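Local coordinates for phosphocarrier protein HPr (Mycoplasma capricolum, PDB 1PCH) that carries phosphoryl groups, by way of a phosphohistidine intermediate, as the general, non-sugar-specific component of the phosphoenolpyruvate-dependent sugar phosphotransferase system, at residues Ser19-Glu24 / Thr83-Gly88; Ile62-Asn67 / Gln71-Ile76. All blocks are in the same frame, centred on the assembly; numbering follows the deposited sequence.

Interaction 1 of 2, residues Ser19-Glu24 / Thr83-Gly88; sequences SVLAKE and TALIQG
Val-20 meets Thr-83 through methyl groups alone: CG1 of Val-20 lies 4.1 Å from CG2 of Thr-83. The two side chains pass alongside each other, running in opposite directions. Val-20 keeps CG1 trans to its own backbone nitrogen (chi1 179°), and this is the branch that reaches across. Their CA atoms are the nearest pair of the two backbones, 8.2 Å apart, and the side chains bridge the gap with one methyl each. The side chain of Val-20 also rests on Thr-79, one turn back in helix 69-82.

Thr-83 uses its two branches differently. CG2 faces Val-20, while OG1 hydrogen-bonds back into the last turn, to the carbonyl O of Thr-79. The hydroxyl is thus satisfied on its own side of the contact, and the methyl is left for the apolar side. Just after it, Ala-84 takes positive phi (66°) and closes helix 69-82 with a Schellman motif. That turn leads the chain into the C-terminal tail of the HPr fold, here brought against helix 15-25.

Leu-21, next along the helix, is buried. Its CD1 lies 3.9 Å from CD2 of Leu-85, and the two side chains meet at a slant, one methyl from each. Leu-85 holds CG anti to its backbone nitrogen (chi1 -167°), and chi2 then sets CD2 against Leu-21. Around this pair, Leu-21 packs on Thr-79 and Met-80, and Leu-85 on Leu-13 and Pro-17. The side chain of Leu-85 is about 5 Å from that of His-14, the active-site residue that forms the phosphohistidine intermediate.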
loop_
_atom_site.group_PDB
_atom_site.type_symbol
_atom_site.label_atom_id
_atom_site.label_comp_id
_atom_site.label_asym_id
_atom_site.label_seq_id
_atom_site.Cartn_x
_atom_site.Cartn_y
_atom_site.Cartn_z
ATOM N N SER A 19 -5.623 2.543 6.998
ATOM C CA SER A 19 -6.736 1.713 7.472
ATOM C C SER A 19 -7.505 1.139 6.298
ATOM O O SER A 19 -7.864 -0.039 6.340
ATOM C CB SER A 19 -7.650 2.500 8.393
ATOM O OG SER A 19 -8.454 3.416 7.728
ATOM N N VAL A 20 -7.788 1.973 5.309
ATOM C CA VAL A 20 -8.486 1.603 4.102
ATOM C C VAL A 20 -7.725 0.577 3.288
ATOM O O VAL A 20 -8.213 -0.406 2.766
ATOM C CB VAL A 20 -8.878 2.805 3.231
ATOM C CG1 VAL A 20 -9.584 2.323 1.986
ATOM C CG2 VAL A 20 -9.762 3.744 4.035
ATOM N N LEU A 21 -6.402 0.810 3.193
ATOM C CA LEU A 21 -5.557 -0.148 2.491
ATOM C C LEU A 21 -5.482 -1.481 3.215
ATOM O O LEU A 21 -5.579 -2.496 2.546
ATOM C CB LEU A 21 -4.152 0.402 2.322
ATOM C CG LEU A 21 -4.105 1.543 1.248
ATOM C CD1 LEU A 21 -2.740 2.256 1.536
ATOM C CD2 LEU A 21 -4.055 0.892 -0.132
ATOM N N ALA A 22 -5.302 -1.467 4.521
ATOM C CA ALA A 22 -5.209 -2.726 5.286
ATOM C C ALA A 22 -6.474 -3.537 5.104
ATOM O O ALA A 22 -6.428 -4.751 4.929
ATOM C CB ALA A 22 -4.968 -2.398 6.737
ATOM N N LYS A 23 -7.615 -2.834 5.107
ATOM C CA LYS A 23 -8.906 -3.504 4.937
ATOM C C LYS A 23 -8.974 -4.171 3.573
ATOM O O LYS A 23 -9.436 -5.280 3.356
ATOM C CB LYS A 23 -10.023 -2.429 5.017
ATOM C CG LYS A 23 -11.357 -2.976 4.464
ATOM C CD LYS A 23 -12.459 -1.961 4.606
ATOM C CE LYS A 23 -13.823 -2.486 4.205
ATOM N NZ LYS A 23 -14.773 -1.366 3.898
ATOM N N GLU A 24 -8.598 -3.374 2.570
ATOM C CA GLU A 24 -8.655 -3.861 1.199
ATOM C C GLU A 24 -7.708 -4.995 0.957
ATOM O O GLU A 24 -8.058 -6.038 0.399
ATOM C CB GLU A 24 -8.430 -2.735 0.193
ATOM C CG GLU A 24 -8.643 -3.282 -1.233
ATOM C CD GLU A 24 -10.133 -3.227 -1.575
ATOM O OE1 GLU A 24 -10.901 -2.660 -0.755
ATOM O OE2 GLU A 24 -10.465 -3.669 -2.676
ATOM N N THR A 83 -7.901 7.135 -2.457
ATOM C CA THR A 83 -7.732 7.828 -1.164
ATOM C C THR A 83 -6.825 9.049 -1.386
ATOM O O THR A 83 -6.480 9.780 -0.472
ATOM C CB THR A 83 -7.236 6.897 -0.091
ATOM O OG1 THR A 83 -6.030 6.235 -0.487
ATOM C CG2 THR A 83 -8.252 5.849 0.307
ATOM N N ALA A 84 -6.473 9.296 -2.637
ATOM C CA ALA A 84 -5.607 10.451 -2.946
ATOM C C ALA A 84 -4.227 10.282 -2.376
ATOM O O ALA A 84 -3.489 11.232 -2.080
ATOM C CB ALA A 84 -6.278 11.745 -2.475
ATOM N N LEU A 85 -3.781 9.028 -2.165
ATOM C CA LEU A 85 -2.435 8.860 -1.604
ATOM C C LEU A 85 -1.367 9.069 -2.676
ATOM O O LEU A 85 -0.205 9.367 -2.443
ATOM C CB LEU A 85 -2.325 7.418 -1.090
ATOM C CG LEU A 85 -1.131 7.109 -0.201
ATOM C CD1 LEU A 85 -1.171 7.917 1.098
ATOM C CD2 LEU A 85 -1.225 5.583 0.212
ATOM N N ILE A 86 -1.758 8.730 -3.891
ATOM C CA ILE A 86 -0.929 8.772 -5.045
ATOM C C ILE A 86 -1.747 9.434 -6.161
ATOM O O ILE A 86 -2.959 9.604 -5.970
ATOM C CB ILE A 86 -0.396 7.399 -5.511
ATOM C CG1 ILE A 86 -1.429 6.505 -6.210
ATOM C CG2 ILE A 86 0.234 6.673 -4.335
ATOM C CD1 ILE A 86 -0.851 5.250 -6.799
ATOM N N GLN A 87 -1.071 9.751 -7.228
ATOM C CA GLN A 87 -1.764 10.347 -8.385
ATOM C C GLN A 87 -2.157 9.292 -9.363
ATOM O O GLN A 87 -1.473 8.293 -9.622
ATOM C CB GLN A 87 -0.918 11.470 -8.934
ATOM C CG GLN A 87 -0.823 12.615 -7.866
ATOM C CD GLN A 87 -0.442 13.914 -8.558
ATOM O OE1 GLN A 87 -0.840 14.992 -8.134
ATOM N NE2 GLN A 87 0.302 13.759 -9.638
ATOM N N GLY A 88 -3.381 9.416 -9.916
ATOM C CA GLY A 88 -3.742 8.340 -10.871
ATOM C C GLY A 88 -3.122 8.649 -12.244
ATOM O O GLY A 88 -2.529 9.737 -12.381
ATOM O OXT GLY A 88 -3.272 7.804 -13.148
#

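Interaction 2 of 2, residues Ile62-Asn67 / Gln71-Ile76; sequences IQADGN and QAIQAI
Ile-73 and Ala-64 make the tightest side-chain contact between strand and helix. CG1 of Ile-73 lies 3.7 Å from CB of Ala-64, and CD1 of Ile-73 follows at 4.1 Å from the same CB. The small side chain of Ala-64 is consistent with the close approach here: the CA atoms of this pair are 6.4 Å apart, the nearest across the two segments. Ala-72 adds a second, looser methyl contact, its CB 4.3 Å from CB of Ala-64.

Branched side chains meet at Ile-62. It holds CG2 trans to the backbone nitrogen, with CG1 beside that nitrogen (chi1 -56°). CG2 is therefore the branch presented to the helix. It touches CD1 of Ile-73 at 3.9 Å, and the two side chains lie alongside, pointing opposite ways. The same CG2 also faces CG2 of Ile-76 at 4.3 Å, so one methyl serves both isoleucines.

One contact involves the backbone. CD1 of Ile-73 rests 3.6 Å from the carbonyl O of Ile-62, a van der Waals approach of a methyl to the strand. The strand has its own backbone hydrogen bonds on both flanks: Ile-62 pairs with Phe-3, and Gln-63 with Thr-33. Phe-3 also packs on Ile-62, Ile-73 and Ile-76, while Ile-32 covers Ile-62 and Ala-72.

All five touching residues are buried. Strand 62-65 and helix 71-76 run nearly antiparallel, at 150° between their directions, with axes 8.4 Å apart at closest. Strand 59-65 is an inner strand of the antiparallel four-stranded sheet, and the chain turns back through a short loop to lay helix 69-82 on one face. This is the helix-on-sheet packing of the HPr open-faced beta-sandwich.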
loop_
_atom_site.group_PDB
_atom_site.type_symbol
_atom_site.label_atom_id
_atom_site.label_comp_id
_atom_site.label_asym_id
_atom_site.label_seq_id
_atom_site.Cartn_x
_atom_site.Cartn_y
_atom_site.Cartn_z
ATOM N N ILE A 62 4.565 -1.956 -4.097
ATOM C CA ILE A 62 3.636 -2.936 -3.579
ATOM C C ILE A 62 3.830 -4.238 -4.396
ATOM O O ILE A 62 3.860 -4.202 -5.635
ATOM C CB ILE A 62 2.178 -2.507 -3.662
ATOM C CG1 ILE A 62 1.867 -1.204 -2.981
ATOM C CG2 ILE A 62 1.266 -3.626 -3.166
ATOM C CD1 ILE A 62 1.976 -1.238 -1.490
ATOM N N GLN A 63 4.058 -5.304 -3.681
ATOM C CA GLN A 63 4.310 -6.605 -4.255
ATOM C C GLN A 63 3.204 -7.576 -3.760
ATOM O O GLN A 63 3.021 -7.641 -2.561
ATOM C CB GLN A 63 5.656 -7.188 -3.819
ATOM C CG GLN A 63 6.023 -8.503 -4.497
ATOM C CD GLN A 63 7.334 -8.361 -5.292
ATOM O OE1 GLN A 63 7.293 -8.240 -6.511
ATOM N NE2 GLN A 63 8.458 -8.344 -4.596
ATOM N N ALA A 64 2.548 -8.200 -4.700
ATOM C CA ALA A 64 1.489 -9.171 -4.311
ATOM C C ALA A 64 1.954 -10.539 -4.846
ATOM O O ALA A 64 2.386 -10.631 -5.996
ATOM C CB ALA A 64 0.182 -8.762 -4.900
ATOM N N ASP A 65 1.897 -11.542 -4.013
ATOM C CA ASP A 65 2.297 -12.887 -4.439
ATOM C C ASP A 65 1.209 -13.849 -4.002
ATOM O O ASP A 65 0.768 -13.941 -2.858
ATOM C CB ASP A 65 3.675 -13.269 -3.976
ATOM C CG ASP A 65 4.716 -12.191 -4.305
ATOM O OD1 ASP A 65 4.942 -11.934 -5.510
ATOM O OD2 ASP A 65 5.269 -11.581 -3.358
ATOM N N GLY A 66 0.670 -14.528 -5.016
ATOM C CA GLY A 66 -0.421 -15.418 -4.690
ATOM C C GLY A 66 -1.398 -15.522 -5.809
ATOM O O GLY A 66 -1.276 -14.908 -6.860
ATOM N N ASN A 67 -2.406 -16.360 -5.576
ATOM C CA ASN A 67 -3.339 -16.695 -6.638
ATOM C C ASN A 67 -4.168 -15.580 -7.133
ATOM O O ASN A 67 -4.615 -15.575 -8.289
ATOM C CB ASN A 67 -4.041 -17.990 -6.316
ATOM C CG ASN A 67 -5.511 -17.861 -6.026
ATOM O OD1 ASN A 67 -5.890 -17.371 -4.964
ATOM N ND2 ASN A 67 -6.331 -18.316 -6.987
ATOM N N GLN A 71 -5.443 -9.350 -9.242
ATOM C CA GLN A 71 -6.588 -8.510 -8.860
ATOM C C GLN A 71 -6.164 -7.580 -7.707
ATOM O O GLN A 71 -6.478 -6.424 -7.693
ATOM C CB GLN A 71 -7.772 -9.363 -8.417
ATOM C CG GLN A 71 -8.360 -10.300 -9.388
ATOM C CD GLN A 71 -9.491 -11.169 -8.809
ATOM O OE1 GLN A 71 -9.386 -11.706 -7.711
ATOM N NE2 GLN A 71 -10.558 -11.298 -9.565
ATOM N N ALA A 72 -5.449 -8.188 -6.771
ATOM C CA ALA A 72 -4.980 -7.507 -5.579
ATOM C C ALA A 72 -4.216 -6.243 -5.943
ATOM O O ALA A 72 -4.427 -5.196 -5.349
ATOM C CB ALA A 72 -4.133 -8.418 -4.722
ATOM N N ILE A 73 -3.292 -6.351 -6.887
ATOM C CA ILE A 73 -2.486 -5.163 -7.235
ATOM C C ILE A 73 -3.342 -4.044 -7.770
ATOM O O ILE A 73 -3.228 -2.865 -7.391
ATOM C CB ILE A 73 -1.411 -5.600 -8.249
ATOM C CG1 ILE A 73 -0.147 -6.128 -7.532
ATOM C CG2 ILE A 73 -1.037 -4.538 -9.231
ATOM C CD1 ILE A 73 0.490 -5.080 -6.677
ATOM N N GLN A 74 -4.322 -4.382 -8.627
ATOM C CA GLN A 74 -5.210 -3.359 -9.173
ATOM C C GLN A 74 -6.090 -2.746 -8.101
ATOM O O GLN A 74 -6.311 -1.526 -8.091
ATOM C CB GLN A 74 -6.027 -3.896 -10.338
ATOM C CG GLN A 74 -5.232 -4.427 -11.491
ATOM C CD GLN A 74 -4.256 -3.450 -12.114
ATOM O OE1 GLN A 74 -4.410 -2.242 -11.993
ATOM N NE2 GLN A 74 -3.301 -3.998 -12.862
ATOM N N ALA A 75 -6.586 -3.629 -7.216
ATOM C CA ALA A 75 -7.453 -3.208 -6.138
ATOM C C ALA A 75 -6.702 -2.208 -5.245
ATOM O O ALA A 75 -7.221 -1.141 -4.972
ATOM C CB ALA A 75 -7.998 -4.359 -5.358
ATOM N N ILE A 76 -5.471 -2.574 -4.896
ATOM C CA ILE A 76 -4.636 -1.711 -4.065
ATOM C C ILE A 76 -4.267 -0.401 -4.776
ATOM O O ILE A 76 -4.349 0.672 -4.211
ATOM C CB ILE A 76 -3.402 -2.448 -3.573
ATOM C CG1 ILE A 76 -3.689 -3.625 -2.654
ATOM C CG2 ILE A 76 -2.411 -1.458 -2.918
ATOM C CD1 ILE A 76 -4.598 -3.323 -1.503
#

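In the fold
Helix 69-82 joins the two contacts. Interaction 2 seats its early turns on the sheet, and interaction 1 involves the tail that follows its C-terminal end. Their centres are 13 Å apart, yet they touch directly. Leu-21 is shared: its CD2 lies 4.0 Å from Ile-76 CG2, and its CD1 touches Leu-85. The apolar core therefore runs on from the sheet to helix 15-25 and the tail. At the partly exposed side, Glu-24 OE2 packs 3.7 Å from Ala-75 CB. Interaction 1 is the one beside the active site, through Leu-85. Interaction 2 is remote from His-14 and is core packing between helix and sheet.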